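Binding component of ABC transporter (Wolinella succinogenes, PDB 3K4U) binds lysine and probably serves as the extracytoplasmic solute-binding component that hands amino acids to an ABC transporter. Local coordinates at residues G55-L60 and D66-G71; V9-G14 and F30-A35; S94-K99 and E147-V152; F162-N167 and L179-T184. All coordinates share one frame; numbering follows the deposited sequence.

Contact 1. Residues G55-L60 and D66-G71. With LYS (lysine), chain K.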
loop_
_atom_site.group_PDB
_atom_site.type_symbol
_atom_site.label_atom_id
_atom_site.label_comp_id
_atom_site.label_asym_id
_atom_site.label_seq_id
_atom_site.Cartn_x
_atom_site.Cartn_y
_atom_site.Cartn_z
ATOM N N GLY E 55 -24.434 -5.367 37.501
ATOM C CA GLY E 55 -23.482 -5.276 38.615
ATOM C C GLY E 55 -22.040 -5.403 38.144
ATOM O O GLY E 55 -21.112 -5.268 38.909
ATOM N N LEU E 56 -21.830 -5.641 36.868
ATOM C CA LEU E 56 -20.454 -5.647 36.318
ATOM C C LEU E 56 -19.724 -4.320 36.446
ATOM O O LEU E 56 -18.643 -4.266 37.025
ATOM C CB LEU E 56 -20.447 -6.080 34.870
ATOM C CG LEU E 56 -20.693 -7.563 34.629
ATOM C CD1 LEU E 56 -20.798 -7.777 33.129
ATOM C CD2 LEU E 56 -19.589 -8.441 35.163
ATOM N N ILE E 57 -20.308 -3.243 35.911
ATOM C CA ILE E 57 -19.619 -1.970 35.962
ATOM C C ILE E 57 -19.384 -1.539 37.412
ATOM O O ILE E 57 -18.245 -1.220 37.770
ATOM C CB ILE E 57 -20.273 -0.895 35.101
ATOM C CG1 ILE E 57 -19.763 -1.006 33.670
ATOM C CG2 ILE E 57 -19.954 0.506 35.642
ATOM C CD1 ILE E 57 -20.582 -0.231 32.647
ATOM N N PRO E 58 -20.430 -1.570 38.256
ATOM C CA PRO E 58 -20.242 -1.080 39.598
ATOM C C PRO E 58 -19.294 -1.971 40.405
ATOM O O PRO E 58 -18.588 -1.476 41.273
ATOM C CB PRO E 58 -21.653 -1.135 40.186
ATOM C CG PRO E 58 -22.553 -1.204 39.056
ATOM C CD PRO E 58 -21.820 -1.992 38.041
ATOM N N GLY E 59 -19.286 -3.266 40.124
ATOM C CA GLY E 59 -18.323 -4.153 40.704
ATOM C C GLY E 59 -16.909 -3.780 40.321
ATOM O O GLY E 59 -15.978 -3.912 41.124
ATOM N N LEU E 60 -16.727 -3.344 39.083
ATOM C CA LEU E 60 -15.430 -2.884 38.630
ATOM C C LEU E 60 -15.059 -1.584 39.324
ATOM O O LEU E 60 -13.922 -1.418 39.774
ATOM C CB LEU E 60 -15.440 -2.700 37.118
ATOM C CG LEU E 60 -14.143 -2.300 36.403
ATOM C CD1 LEU E 60 -13.045 -3.325 36.601
ATOM C CD2 LEU E 60 -14.510 -2.211 34.969
ATOM N N ASP E 66 -10.855 -6.639 38.675
ATOM C CA ASP E 66 -9.832 -5.840 38.008
ATOM C C ASP E 66 -10.195 -5.418 36.578
ATOM O O ASP E 66 -9.807 -4.332 36.121
ATOM C CB ASP E 66 -8.501 -6.569 38.079
ATOM C CG ASP E 66 -8.100 -6.881 39.522
ATOM O OD1 ASP E 66 -8.323 -5.997 40.381
ATOM O OD2 ASP E 66 -7.589 -7.996 39.819
ATOM N N ILE E 67 -10.982 -6.259 35.911
ATOM C CA ILE E 67 -11.286 -6.134 34.486
ATOM C C ILE E 67 -12.602 -6.875 34.209
ATOM O O ILE E 67 -12.963 -7.780 34.957
ATOM C CB ILE E 67 -10.116 -6.749 33.667
ATOM C CG1 ILE E 67 -10.267 -6.530 32.141
ATOM C CG2 ILE E 67 -9.951 -8.198 34.016
ATOM C CD1 ILE E 67 -9.012 -6.731 31.337
ATOM N N ILE E 68 -13.336 -6.463 33.171
ATOM C CA ILE E 68 -14.590 -7.111 32.756
ATOM C C ILE E 68 -14.359 -7.749 31.398
ATOM O O ILE E 68 -14.136 -7.058 30.416
ATOM C CB ILE E 68 -15.695 -6.065 32.534
ATOM C CG1 ILE E 68 -16.192 -5.456 33.850
ATOM C CG2 ILE E 68 -16.892 -6.649 31.765
ATOM C CD1 ILE E 68 -17.343 -4.471 33.615
ATOM N N ILE E 69 -14.414 -9.060 31.304
ATOM C CA ILE E 69 -14.281 -9.683 30.006
ATOM C C ILE E 69 -15.544 -10.497 29.817
ATOM O O ILE E 69 -15.582 -11.687 30.077
ATOM C CB ILE E 69 -13.007 -10.522 29.904
ATOM C CG1 ILE E 69 -11.803 -9.710 30.345
ATOM C CG2 ILE E 69 -12.738 -10.962 28.476
ATOM C CD1 ILE E 69 -10.554 -10.561 30.502
ATOM N N SER E 70 -16.583 -9.814 29.360
ATOM C CA SER E 70 -17.936 -10.325 29.314
ATOM C C SER E 70 -18.589 -9.992 27.995
ATOM O O SER E 70 -19.792 -9.884 27.916
ATOM C CB SER E 70 -18.748 -9.711 30.446
ATOM O OG SER E 70 -19.692 -10.655 30.926
ATOM N N GLY E 71 -17.788 -9.788 26.959
ATOM C CA GLY E 71 -18.339 -9.508 25.632
ATOM C C GLY E 71 -19.126 -8.228 25.632
ATOM O O GLY E 71 -20.193 -8.161 25.097
HETATM N N LYS K . -22.885 -6.939 23.855
HETATM C CA LYS K . -23.920 -7.127 24.850
HETATM C C LYS K . -23.944 -5.894 25.724
HETATM O O LYS K . -22.899 -5.279 25.926
HETATM C CB LYS K . -23.610 -8.357 25.714
HETATM C CG LYS K . -24.803 -8.961 26.417
HETATM C CD LYS K . -24.402 -9.516 27.738
HETATM C CE LYS K . -25.464 -10.446 28.336
HETATM N NZ LYS K . -24.943 -11.248 29.474
HETATM O OXT LYS K . -24.982 -5.493 26.245
#
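L60 and I68 meet obliquely in the gap between the short helix that starts at L56 and the strand it packs on, L60 CD2 resting 3.8 Å from I68 CG1. The other branch of the same leucine, CD1, lies over the backbone where D66 passes into I67, 3.4 Å from D66 O. Both methyls can reach the strand because CG is anti to the backbone N (chi1 -176°), which directs the side chain from the helix onto it. I68 answers from the strand: its CD1 meets the first helical turn, 3.7 Å from L56 CB, and grazes I57 CG1 at the margin. Further along, L56 CD1 touches S70, 3.8 Å from OG. An alanine in place of L60 would lack both branches, and the resulting gap over D66 O and I68 CG1 would probably let the helix sit less firmly on the strand.

Behind this first shell, the helix keeps its shape through bonds such as L60 N to L56 O, and A194 also packs on L60. S70 OG is hydrogen-bonded to E12 N and D66 OD2 to R8 N, tying the residues on both flanks of strand 67-68 to strand 6-11 and the loop that follows it. The helix spans the crossover between parallel strands 45-50 and 67-68. G71, with a positive phi of 63° that glycine adopts easily, turns its O to the bound lysine, whose N donates to it over 3.2 Å. No hydrogen bond joins helix and strand; branched aliphatic packing holds them together, while a backbone carbonyl beyond the strand, G71 O, accepts from the ligand's amino group.

Contact 2. Residues V9-G14 and F30-A35. With LYS (lysine), chain K.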
loop_
_atom_site.group_PDB
_atom_site.type_symbol
_atom_site.label_atom_id
_atom_site.label_comp_id
_atom_site.label_asym_id
_atom_site.label_seq_id
_atom_site.Cartn_x
_atom_site.Cartn_y
_atom_site.Cartn_z
ATOM N N VAL E 9 -11.562 -11.437 37.358
ATOM C CA VAL E 9 -12.376 -11.062 36.203
ATOM C C VAL E 9 -13.868 -11.278 36.421
ATOM O O VAL E 9 -14.320 -12.425 36.627
ATOM C CB VAL E 9 -12.008 -11.882 34.966
ATOM C CG1 VAL E 9 -12.732 -11.307 33.710
ATOM C CG2 VAL E 9 -10.500 -11.916 34.767
ATOM N N GLY E 10 -14.628 -10.184 36.311
ATOM C CA GLY E 10 -16.086 -10.224 36.343
ATOM C C GLY E 10 -16.695 -10.554 34.994
ATOM O O GLY E 10 -16.236 -10.054 33.959
ATOM N N LEU E 11 -17.726 -11.406 35.011
ATOM C CA LEU E 11 -18.435 -11.818 33.813
ATOM C C LEU E 11 -19.755 -12.429 34.168
ATOM O O LEU E 11 -19.963 -12.832 35.302
ATOM C CB LEU E 11 -17.627 -12.784 32.938
ATOM C CG LEU E 11 -16.705 -13.896 33.413
ATOM C CD1 LEU E 11 -17.305 -14.671 34.592
ATOM C CD2 LEU E 11 -16.426 -14.834 32.268
ATOM N N GLU E 12 -20.667 -12.453 33.199
ATOM C CA GLU E 12 -22.006 -12.961 33.419
ATOM C C GLU E 12 -22.205 -14.161 32.522
ATOM O O GLU E 12 -22.200 -14.028 31.283
ATOM C CB GLU E 12 -23.062 -11.893 33.128
ATOM C CG GLU E 12 -24.429 -12.225 33.756
ATOM C CD GLU E 12 -25.583 -11.501 33.108
ATOM O OE1 GLU E 12 -25.589 -11.414 31.857
ATOM O OE2 GLU E 12 -26.496 -11.034 33.838
ATOM N N PRO E 13 -22.340 -15.349 33.119
ATOM C CA PRO E 13 -22.417 -16.486 32.213
ATOM C C PRO E 13 -23.698 -16.524 31.393
ATOM O O PRO E 13 -24.740 -16.014 31.821
ATOM C CB PRO E 13 -22.315 -17.669 33.156
ATOM C CG PRO E 13 -21.367 -17.142 34.244
ATOM C CD PRO E 13 -21.892 -15.751 34.465
ATOM N N GLY E 14 -23.635 -17.105 30.206
ATOM C CA GLY E 14 -24.877 -17.319 29.483
ATOM C C GLY E 14 -25.045 -16.495 28.223
ATOM O O GLY E 14 -26.061 -16.633 27.557
ATOM N N PHE E 30 -15.068 -18.297 25.241
ATOM C CA PHE E 30 -14.057 -17.527 24.546
ATOM C C PHE E 30 -13.449 -16.507 25.491
ATOM O O PHE E 30 -12.238 -16.435 25.615
ATOM C CB PHE E 30 -14.697 -16.884 23.307
ATOM C CG PHE E 30 -13.786 -15.957 22.522
ATOM C CD1 PHE E 30 -12.758 -16.458 21.753
ATOM C CD2 PHE E 30 -14.018 -14.586 22.506
ATOM C CE1 PHE E 30 -11.947 -15.612 20.997
ATOM C CE2 PHE E 30 -13.211 -13.738 21.756
ATOM C CZ PHE E 30 -12.178 -14.250 20.993
ATOM N N ASP E 31 -14.271 -15.753 26.200
ATOM C CA ASP E 31 -13.744 -14.889 27.269
ATOM C C ASP E 31 -12.894 -15.570 28.363
ATOM O O ASP E 31 -11.954 -14.955 28.874
ATOM C CB ASP E 31 -14.864 -14.071 27.916
ATOM C CG ASP E 31 -15.368 -12.959 26.998
ATOM O OD1 ASP E 31 -16.468 -12.428 27.208
ATOM O OD2 ASP E 31 -14.658 -12.611 26.041
ATOM N N VAL E 32 -13.203 -16.809 28.733
ATOM C CA VAL E 32 -12.463 -17.459 29.802
ATOM C C VAL E 32 -11.090 -17.876 29.332
ATOM O O VAL E 32 -10.082 -17.553 29.963
ATOM C CB VAL E 32 -13.249 -18.624 30.443
ATOM C CG1 VAL E 32 -12.408 -19.294 31.523
ATOM C CG2 VAL E 32 -14.643 -18.112 31.013
ATOM N N ASP E 33 -11.016 -18.575 28.217
ATOM C CA ASP E 33 -9.718 -18.782 27.541
ATOM C C ASP E 33 -8.851 -17.497 27.386
ATOM O O ASP E 33 -7.620 -17.550 27.519
ATOM C CB ASP E 33 -9.942 -19.476 26.187
ATOM C CG ASP E 33 -10.538 -20.866 26.361
ATOM O OD1 ASP E 33 -10.656 -21.280 27.546
ATOM O OD2 ASP E 33 -10.881 -21.540 25.359
ATOM N N LEU E 34 -9.492 -16.361 27.108
ATOM C CA LEU E 34 -8.773 -15.107 26.982
ATOM C C LEU E 34 -8.254 -14.714 28.329
ATOM O O LEU E 34 -7.056 -14.418 28.503
ATOM C CB LEU E 34 -9.707 -14.004 26.450
ATOM C CG LEU E 34 -9.712 -13.574 24.967
ATOM C CD1 LEU E 34 -8.985 -14.529 24.062
ATOM C CD2 LEU E 34 -11.113 -13.290 24.451
ATOM N N ALA E 35 -9.175 -14.706 29.281
ATOM C CA ALA E 35 -8.872 -14.394 30.687
ATOM C C ALA E 35 -7.807 -15.321 31.231
ATOM O O ALA E 35 -6.983 -14.919 32.050
ATOM C CB ALA E 35 -10.127 -14.486 31.516
HETATM N N LYS K . -22.885 -6.939 23.855
HETATM C CA LYS K . -23.920 -7.127 24.850
HETATM C C LYS K . -23.944 -5.894 25.724
HETATM O O LYS K . -22.899 -5.279 25.926
HETATM C CB LYS K . -23.610 -8.357 25.714
HETATM C CG LYS K . -24.803 -8.961 26.417
HETATM C CD LYS K . -24.402 -9.516 27.738
HETATM C CE LYS K . -25.464 -10.446 28.336
HETATM N NZ LYS K . -24.943 -11.248 29.474
HETATM O OXT LYS K . -24.982 -5.493 26.245
#
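E12 OE1 is approached by two ammonium groups: it accepts a hydrogen bond from NZ of the bound lysine and forms a long, weak ion pair with K121. The ligand bond is modelled at 2.5 Å from OE1 to NZ, too short for its exact length to be trusted. Glutamate suits the place because its chain, extended beyond CG with CG anti to the backbone N (chi1 -162°), carries a carboxylate from just past the strand to the ligand's side-chain ammonium group. The second oxygen, OE2, takes a weak hydrogen bond from W53 N.

Just before E12 the strand turns apolar side chains to helix 30-41. L11 CD2 meets V32 CG2 at 3.9 Å, the two side chains crossing at about a right angle. V9, two residues earlier and so on the same face of the strand, sets CG2 4.2 Å from A35 CB. V32 and A35 are three residues apart and share one side of the helix, which matches that alternation. The small methyl of A35 allows a close backbone approach, the CA atoms of V9 and A35 lying 7.3 Å apart.

This is the first beta-alpha-beta crossover of a type II periplasmic-binding-protein lobe: strand 6-11, in the middle of the parallel sheet, runs through the small hairpin 20-21/27-28 into helix 30-41 and then to its neighbour 45-50. L46 of that neighbouring strand touches both V9 and A35, and L48 touches V32. On the helix side turned to 218-228, the F30 ring stands edge-to-face with F227, and D33 OD2 is hydrogen-bonded to W226 NE1.

Contact 3. Residues S94-K99 and E147-V152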
loop_
_atom_site.group_PDB
_atom_site.type_symbol
_atom_site.label_atom_id
_atom_site.label_comp_id
_atom_site.label_asym_id
_atom_site.label_seq_id
_atom_site.Cartn_x
_atom_site.Cartn_y
_atom_site.Cartn_z
ATOM N N SER E 94 -28.564 -9.521 15.521
ATOM C CA SER E 94 -29.230 -10.332 14.533
ATOM C C SER E 94 -30.573 -10.745 15.085
ATOM O O SER E 94 -30.936 -10.379 16.200
ATOM C CB SER E 94 -28.420 -11.581 14.258
ATOM O OG SER E 94 -27.696 -11.470 13.060
ATOM N N LEU E 95 -31.319 -11.497 14.282
ATOM C CA LEU E 95 -32.651 -11.937 14.639
ATOM C C LEU E 95 -32.796 -13.468 14.565
ATOM O O LEU E 95 -32.316 -14.115 13.619
ATOM C CB LEU E 95 -33.685 -11.227 13.775
ATOM C CG LEU E 95 -33.606 -9.695 13.677
ATOM C CD1 LEU E 95 -34.702 -9.166 12.775
ATOM C CD2 LEU E 95 -33.676 -9.007 15.045
ATOM N N LEU E 96 -33.424 -14.046 15.587
ATOM C CA LEU E 96 -33.872 -15.419 15.490
ATOM C C LEU E 96 -35.391 -15.388 15.428
ATOM O O LEU E 96 -36.017 -14.779 16.294
ATOM C CB LEU E 96 -33.389 -16.244 16.678
ATOM C CG LEU E 96 -31.901 -16.557 16.859
ATOM C CD1 LEU E 96 -31.747 -17.500 18.054
ATOM C CD2 LEU E 96 -31.260 -17.146 15.602
ATOM N N VAL E 97 -35.973 -16.024 14.402
ATOM C CA VAL E 97 -37.442 -16.014 14.168
ATOM C C VAL E 97 -38.029 -17.431 14.143
ATOM O O VAL E 97 -37.299 -18.406 13.954
ATOM C CB VAL E 97 -37.819 -15.229 12.844
ATOM C CG1 VAL E 97 -37.081 -13.874 12.768
ATOM C CG2 VAL E 97 -37.530 -16.055 11.578
ATOM N N LYS E 98 -39.339 -17.549 14.336
ATOM C CA LYS E 98 -40.023 -18.842 14.187
ATOM C C LYS E 98 -40.101 -19.221 12.708
ATOM O O LYS E 98 -40.074 -18.342 11.839
ATOM C CB LYS E 98 -41.434 -18.796 14.779
ATOM C CG LYS E 98 -41.758 -19.949 15.767
ATOM C CD LYS E 98 -41.988 -21.321 15.095
ATOM C CE LYS E 98 -41.537 -22.492 15.996
ATOM N NZ LYS E 98 -42.332 -22.620 17.258
ATOM N N LYS E 99 -40.202 -20.523 12.433
ATOM C CA LYS E 99 -40.262 -21.049 11.060
ATOM C C LYS E 99 -41.211 -20.299 10.110
ATOM O O LYS E 99 -42.269 -19.804 10.512
ATOM C CB LYS E 99 -40.579 -22.554 11.058
ATOM C CG LYS E 99 -39.335 -23.453 11.032
ATOM C CD LYS E 99 -39.484 -24.608 10.030
ATOM C CE LYS E 99 -38.128 -25.243 9.700
ATOM N NZ LYS E 99 -37.210 -24.335 8.948
ATOM N N GLU E 147 -33.991 -17.341 28.725
ATOM C CA GLU E 147 -35.418 -17.217 29.058
ATOM C C GLU E 147 -36.128 -16.500 27.964
ATOM O O GLU E 147 -37.336 -16.684 27.790
ATOM C CB GLU E 147 -35.648 -16.424 30.329
ATOM C CG GLU E 147 -35.420 -17.179 31.597
ATOM C CD GLU E 147 -35.488 -16.254 32.762
ATOM O OE1 GLU E 147 -36.583 -15.698 32.998
ATOM O OE2 GLU E 147 -34.454 -16.060 33.440
ATOM N N ALA E 148 -35.368 -15.685 27.228
ATOM C CA ALA E 148 -35.920 -14.805 26.215
ATOM C C ALA E 148 -36.254 -15.611 25.007
ATOM O O ALA E 148 -37.387 -15.599 24.558
ATOM C CB ALA E 148 -34.951 -13.710 25.883
ATOM N N VAL E 149 -35.296 -16.374 24.510
ATOM C CA VAL E 149 -35.587 -17.200 23.346
ATOM C C VAL E 149 -36.659 -18.248 23.570
ATOM O O VAL E 149 -37.428 -18.536 22.641
ATOM C CB VAL E 149 -34.372 -17.938 22.819
ATOM C CG1 VAL E 149 -34.117 -17.510 21.398
ATOM C CG2 VAL E 149 -33.176 -17.742 23.724
ATOM N N GLN E 150 -36.694 -18.855 24.767
ATOM C CA GLN E 150 -37.751 -19.823 25.096
ATOM C C GLN E 150 -39.110 -19.332 24.659
ATOM O O GLN E 150 -39.890 -20.110 24.151
ATOM C CB GLN E 150 -37.778 -20.157 26.580
ATOM C CG GLN E 150 -36.779 -21.236 27.001
ATOM C CD GLN E 150 -37.014 -22.529 26.266
ATOM O OE1 GLN E 150 -38.142 -23.022 26.207
ATOM N NE2 GLN E 150 -35.959 -23.072 25.666
ATOM N N GLU E 151 -39.373 -18.033 24.823
ATOM C CA GLU E 151 -40.637 -17.425 24.382
ATOM C C GLU E 151 -40.921 -17.583 22.872
ATOM O O GLU E 151 -42.073 -17.795 22.461
ATOM C CB GLU E 151 -40.719 -15.939 24.767
ATOM C CG GLU E 151 -40.434 -15.594 26.213
ATOM C CD GLU E 151 -41.402 -16.245 27.171
ATOM O OE1 GLU E 151 -42.629 -16.013 27.036
ATOM O OE2 GLU E 151 -40.933 -17.001 28.062
ATOM N N VAL E 152 -39.907 -17.487 22.029
ATOM C CA VAL E 152 -40.184 -17.745 20.631
ATOM C C VAL E 152 -40.273 -19.279 20.384
ATOM O O VAL E 152 -41.205 -19.753 19.684
ATOM C CB VAL E 152 -39.335 -16.830 19.635
ATOM C CG1 VAL E 152 -38.050 -16.274 20.295
ATOM C CG2 VAL E 152 -39.089 -17.481 18.289
#
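L96 is the first residue of strand segment 94-99 to meet the helix: its CD1 lies 4.1 Å from V149 CG1, the two side chains crossing obliquely. The CA atoms of L96 and V149 are 8.2 Å apart. A leucine on the strand and a valine on the helix fill such a space with methyls alone, and neither leaves a side-chain polar atom to satisfy. F160 and F170 also pack on V149.

V97 follows with its side chain pointing away from the helix, onto M159, as strand alternation demands. It contributes through its backbone, for V97 C stands 4.3 Å from V152 CG2. That same methyl comes 4.0 Å from K98 N, so V152 lies against the main chain itself, and its short branched side chain lets the helix draw nearer here. The CA atoms of K98 and V152 are accordingly only 6.5 Å apart.

Helix 145-154 is the connection of a beta-alpha-beta crossover from strand 138-142 to 159-163, with 117-121 lying between them in the sheet. Strand 89-98 is added antiparallel beside 159-163, giving the arrangement usual for a lobe of type II periplasmic binding proteins. The helix segment runs at 35° to the strand segment, their axes 9.3 Å apart at closest approach.

K98, at the margin, has a chain bent at chi2, chi3 and chi4 that stays by the V152 carbonyl. Its CG lies 4.0 Å from V152 O, and NZ passes near that oxygen without a hydrogen bond. Lysine suits this partly exposed edge, where its methylenes can lie against the helix backbone while the chain carries an ammonium group that a buried site would have to satisfy.

Contact 4. Residues F162-N167 and L179-T184. With LYS (lysine), chain K.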
loop_
_atom_site.group_PDB
_atom_site.type_symbol
_atom_site.label_atom_id
_atom_site.label_comp_id
_atom_site.label_asym_id
_atom_site.label_seq_id
_atom_site.Cartn_x
_atom_site.Cartn_y
_atom_site.Cartn_z
ATOM N N PHE E 162 -30.447 -10.148 19.432
ATOM C CA PHE E 162 -29.274 -10.221 20.281
ATOM C C PHE E 162 -28.034 -10.243 19.407
ATOM O O PHE E 162 -28.132 -10.435 18.201
ATOM C CB PHE E 162 -29.337 -11.499 21.137
ATOM C CG PHE E 162 -28.591 -11.391 22.418
ATOM C CD1 PHE E 162 -29.210 -10.874 23.553
ATOM C CD2 PHE E 162 -27.272 -11.796 22.499
ATOM C CE1 PHE E 162 -28.499 -10.742 24.742
ATOM C CE2 PHE E 162 -26.563 -11.671 23.676
ATOM C CZ PHE E 162 -27.176 -11.146 24.803
ATOM N N ASP E 163 -26.881 -10.042 20.041
ATOM C CA ASP E 163 -25.593 -10.212 19.424
ATOM C C ASP E 163 -25.568 -11.469 18.566
ATOM O O ASP E 163 -25.975 -12.555 18.990
ATOM C CB ASP E 163 -24.479 -10.254 20.474
ATOM C CG ASP E 163 -24.376 -8.959 21.298
ATOM O OD1 ASP E 163 -23.263 -8.615 21.793
ATOM O OD2 ASP E 163 -25.410 -8.292 21.464
ATOM N N LEU E 164 -25.082 -11.280 17.337
ATOM C CA LEU E 164 -25.075 -12.308 16.302
ATOM C C LEU E 164 -24.337 -13.591 16.680
ATOM O O LEU E 164 -24.754 -14.679 16.278
ATOM C CB LEU E 164 -24.476 -11.732 15.015
ATOM C CG LEU E 164 -24.477 -12.598 13.767
ATOM C CD1 LEU E 164 -24.697 -11.686 12.618
ATOM C CD2 LEU E 164 -23.168 -13.335 13.615
ATOM N N PRO E 165 -23.225 -13.477 17.429
ATOM C CA PRO E 165 -22.509 -14.726 17.696
ATOM C C PRO E 165 -23.258 -15.604 18.664
ATOM O O PRO E 165 -23.105 -16.816 18.624
ATOM C CB PRO E 165 -21.172 -14.260 18.251
ATOM C CG PRO E 165 -21.035 -12.815 17.709
ATOM C CD PRO E 165 -22.425 -12.299 17.796
ATOM N N PHE E 166 -24.122 -15.002 19.466
ATOM C CA PHE E 166 -25.060 -15.778 20.280
ATOM C C PHE E 166 -25.994 -16.605 19.417
ATOM O O PHE E 166 -26.118 -17.826 19.610
ATOM C CB PHE E 166 -25.861 -14.884 21.217
ATOM C CG PHE E 166 -26.889 -15.620 22.043
ATOM C CD1 PHE E 166 -26.637 -15.932 23.375
ATOM C CD2 PHE E 166 -28.134 -15.959 21.497
ATOM C CE1 PHE E 166 -27.586 -16.595 24.144
ATOM C CE2 PHE E 166 -29.100 -16.624 22.269
ATOM C CZ PHE E 166 -28.820 -16.945 23.591
ATOM N N ASN E 167 -26.634 -15.954 18.454
ATOM C CA ASN E 167 -27.545 -16.630 17.556
ATOM C C ASN E 167 -26.950 -17.821 16.834
ATOM O O ASN E 167 -27.547 -18.889 16.783
ATOM C CB ASN E 167 -28.138 -15.635 16.578
ATOM C CG ASN E 167 -28.953 -14.582 17.270
ATOM O OD1 ASN E 167 -29.648 -14.855 18.260
ATOM N ND2 ASN E 167 -28.879 -13.360 16.761
ATOM N N LEU E 179 -36.164 -22.733 14.678
ATOM C CA LEU E 179 -36.079 -21.307 14.378
ATOM C C LEU E 179 -35.257 -21.076 13.119
ATOM O O LEU E 179 -34.687 -22.030 12.558
ATOM C CB LEU E 179 -35.456 -20.562 15.555
ATOM C CG LEU E 179 -36.318 -20.069 16.729
ATOM C CD1 LEU E 179 -37.412 -21.045 17.129
ATOM C CD2 LEU E 179 -35.405 -19.784 17.900
ATOM N N VAL E 180 -35.224 -19.820 12.658
ATOM C CA VAL E 180 -34.355 -19.437 11.542
ATOM C C VAL E 180 -33.653 -18.109 11.798
ATOM O O VAL E 180 -34.289 -17.112 12.162
ATOM C CB VAL E 180 -35.079 -19.395 10.189
ATOM C CG1 VAL E 180 -34.084 -19.037 9.075
ATOM C CG2 VAL E 180 -35.731 -20.729 9.889
ATOM N N HIS E 181 -32.340 -18.132 11.585
ATOM C CA HIS E 181 -31.420 -17.030 11.827
ATOM C C HIS E 181 -31.406 -16.001 10.684
ATOM O O HIS E 181 -30.819 -16.243 9.614
ATOM C CB HIS E 181 -30.026 -17.646 11.988
ATOM C CG HIS E 181 -28.960 -16.688 12.409
ATOM N ND1 HIS E 181 -29.230 -15.490 13.036
ATOM C CD2 HIS E 181 -27.611 -16.785 12.348
ATOM C CE1 HIS E 181 -28.095 -14.878 13.323
ATOM N NE2 HIS E 181 -27.097 -15.648 12.927
ATOM N N LEU E 182 -32.049 -14.855 10.902
ATOM C CA LEU E 182 -31.873 -13.725 9.993
ATOM C C LEU E 182 -30.585 -12.995 10.372
ATOM O O LEU E 182 -30.561 -12.176 11.309
ATOM C CB LEU E 182 -33.096 -12.809 9.997
ATOM C CG LEU E 182 -34.188 -13.351 9.070
ATOM C CD1 LEU E 182 -35.463 -12.538 9.202
ATOM C CD2 LEU E 182 -33.707 -13.383 7.597
ATOM N N ASP E 183 -29.508 -13.308 9.649
ATOM C CA ASP E 183 -28.178 -12.955 10.125
ATOM C C ASP E 183 -27.592 -11.641 9.602
ATOM O O ASP E 183 -26.400 -11.357 9.823
ATOM C CB ASP E 183 -27.194 -14.121 9.975
ATOM C CG ASP E 183 -26.967 -14.531 8.532
ATOM O OD1 ASP E 183 -26.800 -13.657 7.652
ATOM O OD2 ASP E 183 -26.928 -15.755 8.288
ATOM N N THR E 184 -28.409 -10.825 8.942
ATOM C CA THR E 184 -27.926 -9.496 8.622
ATOM C C THR E 184 -27.657 -8.782 9.945
ATOM O O THR E 184 -28.476 -8.804 10.842
ATOM C CB THR E 184 -28.901 -8.685 7.735
ATOM O OG1 THR E 184 -29.457 -9.542 6.732
ATOM C CG2 THR E 184 -28.173 -7.527 7.059
HETATM N N LYS K . -22.885 -6.939 23.855
HETATM C CA LYS K . -23.920 -7.127 24.850
HETATM C C LYS K . -23.944 -5.894 25.724
HETATM O O LYS K . -22.899 -5.279 25.926
HETATM C CB LYS K . -23.610 -8.357 25.714
HETATM C CG LYS K . -24.803 -8.961 26.417
HETATM C CD LYS K . -24.402 -9.516 27.738
HETATM C CE LYS K . -25.464 -10.446 28.336
HETATM N NZ LYS K . -24.943 -11.248 29.474
HETATM O OXT LYS K . -24.982 -5.493 26.245
#
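The chain leaves strand 159-163 at D163 and enters a helix at L164, while 179-182 runs past that first turn as a strand. L164 lies nearest D183 and N167 nearest H181, each pair with CA atoms 6.9 Å apart, and no hydrogen bond joins the segments. H181 offers N167 a flat ring to pack on: N167 CB sits over one face, 3.3 Å from CE1, the amide and ring planes being turned 63° apart. L164 brings its apolar branch to the ring's edge, CG 4.1 Å from NE2. H181 ND1 has a weak hydrogen bond to L95 O, which may limit turning of the imidazole.

D163 occupies the N-cap position but makes no capping bond; its OD1 instead accepts a hydrogen bond from the ligand lysine's N at 2.7 Å. An alanine at D163 would take away that acceptor and probably leave the ligand's amino group without a countercharge on this side. F162 turns the CZ end of its ring to the ligand's aliphatic chain, CZ 3.6 Å from its CG, with CE at the ring edge. This strand-to-helix junction thus lines the cleft from the second lobe of a type II periplasmic-binding-protein fold. Strand 89-98 lies between the two segments' strands, pairing with both, and helix 145-154 packs on F162 and L179.

From the N terminus, contact 2 comes first, closing a 15-residue loop that holds the hairpin 20-21/27-28. Contact 1 then closes a short connection of five residues, contact 3 a long excursion of 47, and contact 4 an 11-residue span, mostly helix. All four follow in series; none nests or crosses. Contacts 1 and 2 share the parallel sheet of one lobe and hold helices 56-61 and 30-41 to it, linked by the I67–G10 backbone bond. Contacts 3 and 4 build the other lobe, where strand 89-98 pairs with 179-182. Between the lobes, bound lysine touches contacts 1, 2 and 4, and G14 packs on F166.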